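Local atomic coordinates of S-adenosylmethionine decarboxylase proenzyme (PDB entry 2III), a protein that probably catalyses the decarboxylation of S-adenosylmethionine, through a pyruvoyl group made by self-cleavage, to supply the propylamine donor for spermidine and spermine synthesis. Residues L5-L10 / V110-I115; V79-C84 / Y91-Y96. One frame throughout, in Å; residues are numbered along the deposited sequence.

Overall arrangement
The two contacts illustrate how a two-layer alpha/beta sandwich is joined, contact 1 within its antiparallel sheet and contact 2 between sheet and helix. Their centres lie about 11 Å apart. Along the chain the order is 5-10, 79-84, 91-96, 110-115, so both segments of contact 2 fall between the two of contact 1. Strands 76-84, 3-14 and 105-116 are neighbours in that order, and helix 87-101 leads from the first to the last, packing on one face. A probable backbone hydrogen bond from Val-81 N to Ile-9 O ties the contacts together. On the opposite face both meet the second subunit, which places strand 76-84, bearing Cys-84, the predicted catalytic proton donor, close to the dimer interface.

Contact 1 (L5-L10 / V110-I115); sequences LGLHIL and VHERGI
Arg-113 and His-8 run alongside each other in one direction. NH1 of Arg-113 donates to ND1 of His-8 over 3.0 Å, a bent bond of 138° that nevertheless lies in the plane of both groups, which are turned only 22° from each other. The arginine chain folds back at its second and third torsions, laying its CG 3.6 Å from CB of His-8. The imidazole is brought to this position by a CG anti to the backbone nitrogen (chi1 -176°). On the same face, Leu-10 CD2 reaches obliquely to His-111 CD2, at 3.5 Å. On the other face of the sheet, Leu-7 CD1 rests on Val-110 CG1 at 3.7 Å.

The backbone sets this pairing. His-8 and His-111 form a hydrogen-bonded antiparallel pair, His-8 N to His-111 O being 2.9 Å and the return bond, His-111 N to His-8 O, 2.8 Å. Farther along, Leu-5 N still reaches Gly-114 O at 2.9 Å, where Gly-114 takes a positive phi.

A second shell fixes the polar ends. Asp-80 holds NE2 of His-8, whose ring stacks on Tyr-82; from the second subunit Asp-12 and Asp-80 make salt bridges to Arg-113, and His-111 bonds its own counterpart. An alanine in place of Arg-113 removes the guanidinium, so His-8 would probably be less well fixed in its rotation and those two aspartates left without this counter-charge.

Strand 105-116 is the outermost strand on this side within the chain, paired with strand 3-14. Helix 87-101 packs over Leu-7 and Ile-9, strand 76-84 flanks strand 3-14 on its other side, and the second subunit lies against the face bearing the two histidines.

Contact 2 (V79-C84 / Y91-Y96); sequences VDVYTC and YRAMDY
CE of Met-94, present as selenomethionine, pushes between Val-79 and Val-81, touching CG1 of Val-79 at 3.8 Å and CG2 of Val-81 at 3.8 Å. The chain leaves the helix with CG anti to the backbone nitrogen (chi1 -175°), then bends at both later torsions, and these bends carry the methyl to the strand; SE follows it alongside, 3.9 Å from Val-79 CG1. One residue earlier, CB of Ala-93 meets CG1 of Val-81 at 3.8 Å. All four residues are buried and the join is wholly apolar, with no hydrogen bond crossing it.

Strand 76-84, helix 87-101 and strand 105-116 form a beta-alpha-beta crossover, in which the helix passes over strand 3-14 to reach a parallel strand. The contact is the first half of this crossover: segments 79-84 and 91-96 run nearly antiparallel, at 161°, their axes coming within 8.4 Å.

The helix side turned from the strand is far less tightly packed. Asp-95 and Tyr-91 are exposed, although Tyr-91 also leans on Leu-7 and Ile-9, while Arg-92 turns outward to a cation-pi contact with Tyr-37. The other face of the strand belongs to the dimer: the hydroxyl of Tyr-82 is hydrogen-bonded to Thr-78 of the second subunit, and Cys-84, the predicted proton donor, packs on Ser-64 of its own chain and on Trp-71 of the second subunit.

Contact 1 (L5-L10 / V110-I115)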
loop_
_atom_site.group_PDB
_atom_site.type_symbol
_atom_site.label_atom_id
_atom_site.label_comp_id
_atom_site.label_asym_id
_atom_site.label_seq_id
_atom_site.Cartn_x
_atom_site.Cartn_y
_atom_site.Cartn_z
ATOM N N LEU A 5 -8.560 -8.700 -10.462
ATOM C CA LEU A 5 -9.486 -8.075 -9.526
ATOM C C LEU A 5 -9.086 -6.647 -9.214
ATOM O O LEU A 5 -9.917 -5.845 -8.779
ATOM C CB LEU A 5 -9.560 -8.881 -8.223
ATOM C CG LEU A 5 -10.316 -10.211 -8.295
ATOM C CD1 LEU A 5 -10.164 -10.964 -6.984
ATOM C CD2 LEU A 5 -11.792 -9.951 -8.607
ATOM N N GLY A 6 -7.811 -6.331 -9.430
ATOM C CA GLY A 6 -7.341 -4.987 -9.155
ATOM C C GLY A 6 -6.063 -4.607 -9.871
ATOM O O GLY A 6 -5.305 -5.460 -10.332
ATOM N N LEU A 7 -5.829 -3.304 -9.970
ATOM C CA LEU A 7 -4.641 -2.783 -10.617
ATOM C C LEU A 7 -3.925 -1.932 -9.575
ATOM O O LEU A 7 -4.524 -1.059 -8.943
ATOM C CB LEU A 7 -5.017 -1.929 -11.823
ATOM C CG LEU A 7 -3.846 -1.617 -12.751
ATOM C CD1 LEU A 7 -3.462 -2.864 -13.532
ATOM C CD2 LEU A 7 -4.246 -0.529 -13.696
ATOM N N HIS A 8 -2.638 -2.192 -9.405
ATOM C CA HIS A 8 -1.838 -1.499 -8.412
ATOM C C HIS A 8 -0.660 -0.808 -9.079
ATOM O O HIS A 8 0.195 -1.449 -9.689
ATOM C CB HIS A 8 -1.357 -2.529 -7.374
ATOM C CG HIS A 8 -0.583 -1.954 -6.231
ATOM N ND1 HIS A 8 -0.223 -2.709 -5.134
ATOM C CD2 HIS A 8 -0.073 -0.717 -6.018
ATOM C CE1 HIS A 8 0.473 -1.964 -4.295
ATOM N NE2 HIS A 8 0.580 -0.750 -4.806
ATOM N N ILE A 9 -0.635 0.513 -8.967
ATOM C CA ILE A 9 0.440 1.312 -9.521
ATOM C C ILE A 9 1.264 1.888 -8.371
ATOM O O ILE A 9 0.719 2.475 -7.434
ATOM C CB ILE A 9 -0.087 2.517 -10.321
ATOM C CG1 ILE A 9 -1.119 2.075 -11.355
ATOM C CG2 ILE A 9 1.080 3.222 -11.012
ATOM C CD1 ILE A 9 -1.866 3.247 -11.986
ATOM N N LEU A 10 2.575 1.711 -8.432
ATOM C CA LEU A 10 3.427 2.286 -7.410
ATOM C C LEU A 10 4.513 3.070 -8.123
ATOM O O LEU A 10 5.000 2.660 -9.175
ATOM C CB LEU A 10 4.024 1.208 -6.492
ATOM C CG LEU A 10 4.447 -0.170 -6.994
ATOM C CD1 LEU A 10 5.126 -0.921 -5.862
ATOM C CD2 LEU A 10 3.234 -0.951 -7.468
ATOM N N VAL A 110 3.593 -1.307 -12.551
ATOM C CA VAL A 110 2.178 -1.652 -12.449
ATOM C C VAL A 110 2.035 -3.159 -12.233
ATOM O O VAL A 110 2.742 -3.944 -12.854
ATOM C CB VAL A 110 1.423 -1.241 -13.742
ATOM C CG1 VAL A 110 -0.057 -1.529 -13.611
ATOM C CG2 VAL A 110 1.644 0.235 -14.019
ATOM N N HIS A 111 1.124 -3.552 -11.343
ATOM C CA HIS A 111 0.862 -4.966 -11.036
ATOM C C HIS A 111 -0.638 -5.273 -11.103
ATOM O O HIS A 111 -1.456 -4.483 -10.640
ATOM C CB HIS A 111 1.301 -5.314 -9.607
ATOM C CG HIS A 111 2.764 -5.153 -9.348
ATOM N ND1 HIS A 111 3.720 -5.933 -9.961
ATOM C CD2 HIS A 111 3.433 -4.336 -8.501
ATOM C CE1 HIS A 111 4.914 -5.605 -9.500
ATOM N NE2 HIS A 111 4.768 -4.639 -8.612
ATOM N N GLU A 112 -1.004 -6.414 -11.670
ATOM C CA GLU A 112 -2.410 -6.792 -11.683
ATOM C C GLU A 112 -2.469 -7.666 -10.440
ATOM O O GLU A 112 -1.774 -8.680 -10.367
ATOM C CB GLU A 112 -2.758 -7.621 -12.919
ATOM C CG GLU A 112 -2.483 -6.922 -14.240
ATOM C CD GLU A 112 -3.046 -7.690 -15.430
ATOM O OE1 GLU A 112 -2.720 -8.890 -15.579
ATOM O OE2 GLU A 112 -3.816 -7.090 -16.215
ATOM N N ARG A 113 -3.262 -7.269 -9.452
ATOM C CA ARG A 113 -3.342 -8.032 -8.209
ATOM C C ARG A 113 -4.551 -8.965 -8.174
ATOM O O ARG A 113 -5.691 -8.519 -8.271
ATOM C CB ARG A 113 -3.417 -7.090 -6.991
ATOM C CG ARG A 113 -2.359 -5.972 -6.886
ATOM C CD ARG A 113 -0.959 -6.454 -6.543
ATOM N NE ARG A 113 -0.853 -7.216 -5.295
ATOM C CZ ARG A 113 -0.631 -6.699 -4.085
ATOM N NH1 ARG A 113 -0.493 -5.394 -3.917
ATOM N NH2 ARG A 113 -0.505 -7.508 -3.036
ATOM N N GLY A 114 -4.291 -10.260 -8.036
ATOM C CA GLY A 114 -5.368 -11.233 -7.946
ATOM C C GLY A 114 -5.985 -11.650 -9.261
ATOM O O GLY A 114 -6.879 -10.976 -9.783
ATOM N N ILE A 115 -5.521 -12.775 -9.788
ATOM C CA ILE A 115 -6.027 -13.287 -11.054
ATOM C C ILE A 115 -7.002 -14.434 -10.810
ATOM O O ILE A 115 -6.658 -15.433 -10.176
ATOM C CB ILE A 115 -4.868 -13.748 -11.954
ATOM C CG1 ILE A 115 -3.937 -12.557 -12.217
ATOM C CG2 ILE A 115 -5.410 -14.294 -13.277
ATOM C CD1 ILE A 115 -2.822 -12.846 -13.200
#

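Contact 2 (V79-C84 / Y91-Y96)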
loop_
_atom_site.group_PDB
_atom_site.type_symbol
_atom_site.label_atom_id
_atom_site.label_comp_id
_atom_site.label_asym_id
_atom_site.label_seq_id
_atom_site.Cartn_x
_atom_site.Cartn_y
_atom_site.Cartn_z
ATOM N N VAL A 79 4.528 6.706 -3.819
ATOM C CA VAL A 79 3.084 6.614 -4.001
ATOM C C VAL A 79 2.523 5.258 -4.441
ATOM O O VAL A 79 3.131 4.544 -5.233
ATOM C CB VAL A 79 2.632 7.650 -5.044
ATOM C CG1 VAL A 79 1.112 7.735 -5.067
ATOM C CG2 VAL A 79 3.272 9.016 -4.743
ATOM N N ASP A 80 1.342 4.923 -3.932
ATOM C CA ASP A 80 0.670 3.686 -4.304
ATOM C C ASP A 80 -0.784 3.978 -4.639
ATOM O O ASP A 80 -1.497 4.612 -3.852
ATOM C CB ASP A 80 0.684 2.665 -3.156
ATOM C CG ASP A 80 2.034 2.008 -2.959
ATOM O OD1 ASP A 80 2.084 0.757 -3.012
ATOM O OD2 ASP A 80 3.033 2.730 -2.739
ATOM N N VAL A 81 -1.222 3.526 -5.807
ATOM C CA VAL A 81 -2.615 3.682 -6.198
ATOM C C VAL A 81 -3.091 2.293 -6.579
ATOM O O VAL A 81 -2.745 1.775 -7.632
ATOM C CB VAL A 81 -2.805 4.648 -7.378
ATOM C CG1 VAL A 81 -4.277 4.660 -7.807
ATOM C CG2 VAL A 81 -2.400 6.051 -6.958
ATOM N N TYR A 82 -3.882 1.700 -5.693
ATOM C CA TYR A 82 -4.412 0.351 -5.854
ATOM C C TYR A 82 -5.945 0.388 -5.831
ATOM O O TYR A 82 -6.537 0.650 -4.787
ATOM C CB TYR A 82 -3.872 -0.503 -4.696
ATOM C CG TYR A 82 -4.241 -1.971 -4.678
ATOM C CD1 TYR A 82 -3.762 -2.799 -3.664
ATOM C CD2 TYR A 82 -5.060 -2.540 -5.662
ATOM C CE1 TYR A 82 -4.083 -4.156 -3.621
ATOM C CE2 TYR A 82 -5.391 -3.904 -5.629
ATOM C CZ TYR A 82 -4.898 -4.704 -4.603
ATOM O OH TYR A 82 -5.233 -6.043 -4.533
ATOM N N THR A 83 -6.576 0.141 -6.983
ATOM C CA THR A 83 -8.042 0.127 -7.088
ATOM C C THR A 83 -8.527 -1.226 -7.609
ATOM O O THR A 83 -7.764 -1.982 -8.216
ATOM C CB THR A 83 -8.559 1.199 -8.065
ATOM O OG1 THR A 83 -8.129 0.876 -9.393
ATOM C CG2 THR A 83 -8.020 2.566 -7.695
ATOM N N CYS A 84 -9.804 -1.522 -7.388
ATOM C CA CYS A 84 -10.391 -2.785 -7.838
ATOM C C CYS A 84 -11.508 -2.549 -8.847
ATOM O O CYS A 84 -12.436 -1.789 -8.581
ATOM C CB CYS A 84 -10.953 -3.561 -6.644
ATOM S SG CYS A 84 -9.756 -3.885 -5.339
ATOM N N TYR A 91 -5.179 4.866 -12.916
ATOM C CA TYR A 91 -4.298 5.662 -13.754
ATOM C C TYR A 91 -4.551 7.155 -13.596
ATOM O O TYR A 91 -3.611 7.941 -13.494
ATOM C CB TYR A 91 -4.431 5.259 -15.219
ATOM C CG TYR A 91 -3.795 3.924 -15.541
ATOM C CD1 TYR A 91 -4.551 2.756 -15.566
ATOM C CD2 TYR A 91 -2.433 3.833 -15.829
ATOM C CE1 TYR A 91 -3.971 1.533 -15.879
ATOM C CE2 TYR A 91 -1.845 2.613 -16.134
ATOM C CZ TYR A 91 -2.618 1.468 -16.161
ATOM O OH TYR A 91 -2.036 0.259 -16.488
ATOM N N ARG A 92 -5.815 7.554 -13.562
ATOM C CA ARG A 92 -6.155 8.968 -13.397
ATOM C C ARG A 92 -5.636 9.492 -12.052
ATOM O O ARG A 92 -5.070 10.581 -11.977
ATOM C CB ARG A 92 -7.675 9.150 -13.482
ATOM C CG ARG A 92 -8.251 8.860 -14.865
ATOM C CD ARG A 92 -9.754 9.059 -14.892
ATOM N NE ARG A 92 -10.144 10.438 -14.599
ATOM C CZ ARG A 92 -9.810 11.491 -15.342
ATOM N NH1 ARG A 92 -10.212 12.707 -14.995
ATOM N NH2 ARG A 92 -9.069 11.331 -16.431
ATOM N N ALA A 93 -5.819 8.705 -10.995
ATOM C CA ALA A 93 -5.364 9.107 -9.671
ATOM C C ALA A 93 -3.859 9.324 -9.665
ATOM O O ALA A 93 -3.377 10.309 -9.110
ATOM C CB ALA A 93 -5.744 8.056 -8.637
HETATM N N MSE A 94 -3.121 8.410 -10.287
HETATM C CA MSE A 94 -1.666 8.529 -10.329
HETATM C C MSE A 94 -1.226 9.679 -11.233
HETATM O O MSE A 94 -0.244 10.355 -10.930
HETATM C CB MSE A 94 -1.013 7.219 -10.796
HETATM C CG MSE A 94 0.521 7.244 -10.741
HETATM SE SE MSE A 94 1.220 7.542 -8.928
HETATM C CE MSE A 94 1.105 5.702 -8.259
ATOM N N ASP A 95 -1.945 9.911 -12.331
ATOM C CA ASP A 95 -1.597 11.010 -13.242
ATOM C C ASP A 95 -1.773 12.336 -12.509
ATOM O O ASP A 95 -0.965 13.263 -12.657
ATOM C CB ASP A 95 -2.499 11.020 -14.488
ATOM C CG ASP A 95 -2.258 9.834 -15.406
ATOM O OD1 ASP A 95 -1.176 9.223 -15.323
ATOM O OD2 ASP A 95 -3.152 9.522 -16.224
ATOM N N TYR A 96 -2.845 12.423 -11.726
ATOM C CA TYR A 96 -3.133 13.628 -10.963
ATOM C C TYR A 96 -2.015 13.873 -9.949
ATOM O O TYR A 96 -1.391 14.931 -9.944
ATOM C CB TYR A 96 -4.477 13.497 -10.230
ATOM C CG TYR A 96 -4.812 14.714 -9.397
ATOM C CD1 TYR A 96 -5.325 15.872 -9.987
ATOM C CD2 TYR A 96 -4.564 14.730 -8.027
ATOM C CE1 TYR A 96 -5.580 17.017 -9.230
ATOM C CE2 TYR A 96 -4.814 15.866 -7.262
ATOM C CZ TYR A 96 -5.322 17.005 -7.869
ATOM O OH TYR A 96 -5.577 18.123 -7.110
#